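Side-chain contacts in putative TIM-barrel metal-dependent hydrolase (Mycobacterium avium subsp. paratuberculosis S397, PDB 4DZI), which probably catalyses a metal-dependent hydrolysis as a member of the amidohydrolase superfamily, with a two-metal site occupied here by cadmium: residues C[16-19]-C[20-24]; C[182-186]-C[187-191]. All blocks are in the same frame, centred on the assembly; numbering follows the deposited sequence.

Contact 1: residues C[16-19]-C[20-24]; sequences YYEP and LDSFT
Pro19 and Ser22 meet through the backbone first: the amide N of Ser22 donates to the carbonyl O of Pro19 over 3.1 Å, the bond that closes the turn. The same oxygen takes a second bond from a water, 2.9 Å from Pro19 O, and this water also hydrogen-bonds to Ser22 OG at 2.7 Å. Two bonds therefore grip Pro19 O, and the serine hydroxyl is joined to it through solvent. A chi1 of 65° folds OG back over the serine's own backbone, where it can meet both the water and Glu18. There it lies against the aliphatic base of the glutamate, with Ser22 OG 3.3 Å from Glu18 CB.

Residues Pro19 to Ser22 form a type I beta turn, in the loop that leaves strand 9-15, whose Asp13 and His15 are cadmium ligands, and runs to strand 36-40. Beside the turn, one carboxylate oxygen of Asp21 rests against the proline ring, OD1 standing 3.6 Å from Pro19 CG, while OD2 forms a salt bridge with Arg25. Trp149 of helix 136-153 packs on both Pro19 and Ser22.

The chain of Glu18 bends at chi2 (84°) and carries its carboxylate away from the turn. The buried carboxylate is met by three backbone amides, which would stabilise a negative charge there: Phe124 N binds OE1, and Thr123 N and Gly125 N share OE2, so both oxygens are satisfied and the group is tied to the loop after strand 115-121.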
loop_
_atom_site.group_PDB
_atom_site.type_symbol
_atom_site.label_atom_id
_atom_site.label_comp_id
_atom_site.label_asym_id
_atom_site.label_seq_id
_atom_site.Cartn_x
_atom_site.Cartn_y
_atom_site.Cartn_z
ATOM N N TYR C 16 16.803 -8.047 -22.227
ATOM C CA TYR C 16 18.195 -7.898 -22.639
ATOM C C TYR C 16 18.928 -7.204 -21.484
ATOM O O TYR C 16 18.297 -6.682 -20.538
ATOM C CB TYR C 16 18.297 -7.056 -23.918
ATOM C CG TYR C 16 17.422 -5.850 -23.873
ATOM C CD1 TYR C 16 17.775 -4.717 -23.116
ATOM C CD2 TYR C 16 16.203 -5.820 -24.561
ATOM C CE1 TYR C 16 16.932 -3.610 -23.053
ATOM C CE2 TYR C 16 15.347 -4.715 -24.491
ATOM C CZ TYR C 16 15.724 -3.609 -23.746
ATOM O OH TYR C 16 14.901 -2.519 -23.658
ATOM N N TYR C 17 20.263 -7.190 -21.550
ATOM C CA TYR C 17 21.049 -6.381 -20.631
ATOM C C TYR C 17 21.635 -5.272 -21.498
ATOM O O TYR C 17 22.326 -5.526 -22.508
ATOM C CB TYR C 17 22.131 -7.226 -19.978
ATOM C CG TYR C 17 21.578 -8.213 -18.961
ATOM C CD1 TYR C 17 20.773 -7.766 -17.911
ATOM C CD2 TYR C 17 21.793 -9.581 -19.062
ATOM C CE1 TYR C 17 20.270 -8.632 -16.949
ATOM C CE2 TYR C 17 21.270 -10.461 -18.132
ATOM C CZ TYR C 17 20.498 -9.988 -17.074
ATOM O OH TYR C 17 20.017 -10.871 -16.125
ATOM N N GLU C 18 21.344 -4.034 -21.157
ATOM C CA GLU C 18 21.797 -2.910 -21.994
ATOM C C GLU C 18 23.302 -2.777 -22.008
ATOM O O GLU C 18 23.941 -2.919 -20.990
ATOM C CB GLU C 18 21.244 -1.581 -21.496
ATOM C CG GLU C 18 19.727 -1.426 -21.549
ATOM C CD GLU C 18 18.984 -2.009 -20.345
ATOM O OE1 GLU C 18 19.523 -2.794 -19.539
ATOM O OE2 GLU C 18 17.811 -1.629 -20.185
ATOM N N PRO C 19 23.856 -2.428 -23.164
ATOM C CA PRO C 19 25.256 -1.999 -23.171
ATOM C C PRO C 19 25.402 -0.633 -22.496
ATOM O O PRO C 19 24.415 0.102 -22.313
ATOM C CB PRO C 19 25.572 -1.900 -24.664
ATOM C CG PRO C 19 24.251 -1.535 -25.282
ATOM C CD PRO C 19 23.241 -2.359 -24.505
ATOM N N LEU C 20 26.627 -0.290 -22.112
ATOM C CA LEU C 20 26.843 0.955 -21.380
ATOM C C LEU C 20 26.363 2.210 -22.106
ATOM O O LEU C 20 26.116 3.207 -21.466
ATOM C CB LEU C 20 28.338 1.114 -21.041
ATOM C CG LEU C 20 28.860 0.144 -19.990
ATOM C CD1 LEU C 20 30.359 0.368 -19.831
ATOM C CD2 LEU C 20 28.163 0.321 -18.628
ATOM N N ASP C 21 26.242 2.181 -23.440
ATOM C CA ASP C 21 25.812 3.366 -24.179
ATOM C C ASP C 21 24.342 3.360 -24.601
ATOM O O ASP C 21 23.904 4.154 -25.473
ATOM C CB ASP C 21 26.729 3.587 -25.414
ATOM C CG ASP C 21 26.555 2.507 -26.475
ATOM O OD1 ASP C 21 25.896 1.493 -26.186
ATOM O OD2 ASP C 21 27.081 2.677 -27.597
ATOM N N SER C 22 23.534 2.523 -23.960
ATOM C CA SER C 22 22.135 2.498 -24.357
ATOM C C SER C 22 21.426 3.857 -24.228
ATOM O O SER C 22 20.584 4.202 -25.033
ATOM C CB SER C 22 21.351 1.401 -23.610
ATOM O OG SER C 22 21.288 1.673 -22.210
ATOM N N PHE C 23 21.751 4.620 -23.191
ATOM C CA PHE C 23 21.166 5.942 -22.990
ATOM C C PHE C 23 22.033 7.104 -23.502
ATOM O O PHE C 23 21.660 8.281 -23.358
ATOM C CB PHE C 23 20.789 6.137 -21.504
ATOM C CG PHE C 23 19.487 5.494 -21.131
ATOM C CD1 PHE C 23 19.432 4.148 -20.763
ATOM C CD2 PHE C 23 18.327 6.232 -21.135
ATOM C CE1 PHE C 23 18.220 3.544 -20.446
ATOM C CE2 PHE C 23 17.106 5.630 -20.804
ATOM C CZ PHE C 23 17.063 4.297 -20.454
ATOM N N THR C 24 23.171 6.794 -24.127
ATOM C CA THR C 24 24.079 7.852 -24.574
ATOM C C THR C 24 24.388 7.832 -26.083
ATOM O O THR C 24 24.691 8.867 -26.656
ATOM C CB THR C 24 25.413 7.803 -23.788
ATOM O OG1 THR C 24 26.093 6.559 -24.036
ATOM C CG2 THR C 24 25.161 7.938 -22.248
HETATM O O HOH W 1 22.976 1.349 -20.084
#

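Contact 2: residues C[182-186]-C[187-191]; sequences DFVLA and RGAKL
Phe183 lays the CE2 edge of its ring over the guanidinium of Arg187, with CE2 of Phe183 3.8 Å from Arg187 CZ. The two planes are 62° apart, so this is a tilted contact and not a flat stack. Phe183 reaches it with CG anti to the backbone N (chi1 160°). Arg187 CG lies 4.0 Å above one face of the Phe183 ring, toward its rim, and the bend of the arginine at chi2 brings the guanidinium round to CE2 and CZ.

In the backbone here, helix 174-186 ends in a Schellman motif. Ala189 N donates to Val184 O over 3.0 Å, and Gly188 N donates to Leu185 O, also over 3.0 Å. Gly188, at positive phi, is the C-prime residue that turns the chain toward strand 192-193. The apolar contact of the motif is Val184 CB against Ala189 CB at 4.0 Å. A water 2.6 Å from Leu185 O donates to it and to Ala189 O, while Lys190 NZ binds Gly188 O and forms a salt bridge with Asp157.

Arg187 NH2 forms a salt bridge with Asp151 of helix 136-153, which would steady the guanidinium across the ring of Phe183.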
loop_
_atom_site.group_PDB
_atom_site.type_symbol
_atom_site.label_atom_id
_atom_site.label_comp_id
_atom_site.label_asym_id
_atom_site.label_seq_id
_atom_site.Cartn_x
_atom_site.Cartn_y
_atom_site.Cartn_z
ATOM N N ASP C 182 4.202 8.870 -31.767
ATOM C CA ASP C 182 4.180 8.876 -33.234
ATOM C C ASP C 182 5.455 8.277 -33.826
ATOM O O ASP C 182 5.387 7.500 -34.783
ATOM C CB ASP C 182 3.954 10.301 -33.773
ATOM C CG ASP C 182 2.527 10.775 -33.573
ATOM O OD1 ASP C 182 1.657 9.920 -33.270
ATOM O OD2 ASP C 182 2.270 11.999 -33.719
ATOM N N PHE C 183 6.609 8.638 -33.274
ATOM C CA PHE C 183 7.878 8.133 -33.772
ATOM C C PHE C 183 7.973 6.605 -33.625
ATOM O O PHE C 183 8.341 5.922 -34.568
ATOM C CB PHE C 183 9.063 8.809 -33.067
ATOM C CG PHE C 183 10.344 8.023 -33.163
ATOM C CD1 PHE C 183 10.726 7.169 -32.133
ATOM C CD2 PHE C 183 11.161 8.136 -34.272
ATOM C CE1 PHE C 183 11.895 6.430 -32.219
ATOM C CE2 PHE C 183 12.336 7.410 -34.362
ATOM C CZ PHE C 183 12.704 6.554 -33.339
ATOM N N VAL C 184 7.660 6.065 -32.444
ATOM C CA VAL C 184 7.773 4.600 -32.253
ATOM C C VAL C 184 6.717 3.800 -33.022
ATOM O O VAL C 184 7.020 2.743 -33.559
ATOM C CB VAL C 184 7.852 4.159 -30.745
ATOM C CG1 VAL C 184 9.033 4.855 -30.050
ATOM C CG2 VAL C 184 6.533 4.414 -30.017
ATOM N N LEU C 185 5.498 4.331 -33.109
ATOM C CA LEU C 185 4.445 3.724 -33.929
ATOM C C LEU C 185 4.866 3.705 -35.395
ATOM O O LEU C 185 4.684 2.700 -36.092
ATOM C CB LEU C 185 3.133 4.485 -33.758
ATOM C CG LEU C 185 2.404 4.318 -32.428
ATOM C CD1 LEU C 185 1.111 5.115 -32.429
ATOM C CD2 LEU C 185 2.098 2.846 -32.185
ATOM N N ALA C 186 5.427 4.808 -35.879
ATOM C CA ALA C 186 5.910 4.801 -37.268
ATOM C C ALA C 186 7.036 3.780 -37.495
ATOM O O ALA C 186 7.169 3.238 -38.592
ATOM C CB ALA C 186 6.326 6.191 -37.710
ATOM N N ARG C 187 7.846 3.495 -36.470
ATOM C CA ARG C 187 8.867 2.464 -36.595
ATOM C C ARG C 187 8.334 1.047 -36.301
ATOM O O ARG C 187 9.096 0.094 -36.217
ATOM C CB ARG C 187 10.065 2.773 -35.688
ATOM C CG ARG C 187 10.918 3.967 -36.109
ATOM C CD ARG C 187 12.207 3.503 -36.790
ATOM N NE ARG C 187 13.138 4.610 -37.065
ATOM C CZ ARG C 187 14.291 4.856 -36.424
ATOM N NH1 ARG C 187 15.031 5.898 -36.791
ATOM N NH2 ARG C 187 14.727 4.082 -35.428
ATOM N N GLY C 188 7.032 0.907 -36.153
ATOM C CA GLY C 188 6.440 -0.410 -36.035
ATOM C C GLY C 188 6.292 -0.975 -34.634
ATOM O O GLY C 188 5.982 -2.133 -34.484
ATOM N N ALA C 189 6.453 -0.159 -33.585
ATOM C CA ALA C 189 6.253 -0.693 -32.226
ATOM C C ALA C 189 4.861 -1.300 -32.059
ATOM O O ALA C 189 3.873 -0.727 -32.523
ATOM C CB ALA C 189 6.476 0.411 -31.195
ATOM N N LYS C 190 4.799 -2.415 -31.345
ATOM C CA LYS C 190 3.560 -3.147 -31.121
ATOM C C LYS C 190 3.152 -3.124 -29.637
ATOM O O LYS C 190 2.060 -3.602 -29.271
ATOM C CB LYS C 190 3.696 -4.604 -31.595
ATOM C CG LYS C 190 4.060 -4.746 -33.070
ATOM C CD LYS C 190 3.048 -4.075 -33.962
ATOM C CE LYS C 190 3.235 -4.531 -35.425
ATOM N NZ LYS C 190 4.568 -4.140 -35.966
ATOM N N LEU C 191 4.063 -2.629 -28.806
ATOM C CA LEU C 191 3.843 -2.545 -27.338
ATOM C C LEU C 191 4.707 -1.376 -26.876
ATOM O O LEU C 191 5.844 -1.221 -27.370
ATOM C CB LEU C 191 4.297 -3.843 -26.630
ATOM C CG LEU C 191 4.270 -3.868 -25.087
ATOM C CD1 LEU C 191 2.849 -3.730 -24.534
ATOM C CD2 LEU C 191 4.894 -5.161 -24.590
HETATM O O HOH W 2 3.330 0.718 -35.027
#

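How the contacts relate
Contact 1 comes first along the chain, in the loop between strands 9-15 and 36-40; contact 2 follows much later, where helix 174-186 gives way to strand 192-193, which runs parallel beside strand 227-230 in the barrel. The centres of contact 1 and contact 2 lie 20 Å apart, and the nearest atoms of contact 1 and contact 2 are about 10 Å apart, so they do not touch. Helix 136-153 meets both: its Phe146 packs on residues of contact 1, its Asn147 and Leu148 on residues of contact 2. Contact 1 is the one near the metals, with the side chain of Glu18 about 11 Å from a cadmium ion, while contact 2 makes a helix-to-strand connection of the TIM-barrel framework.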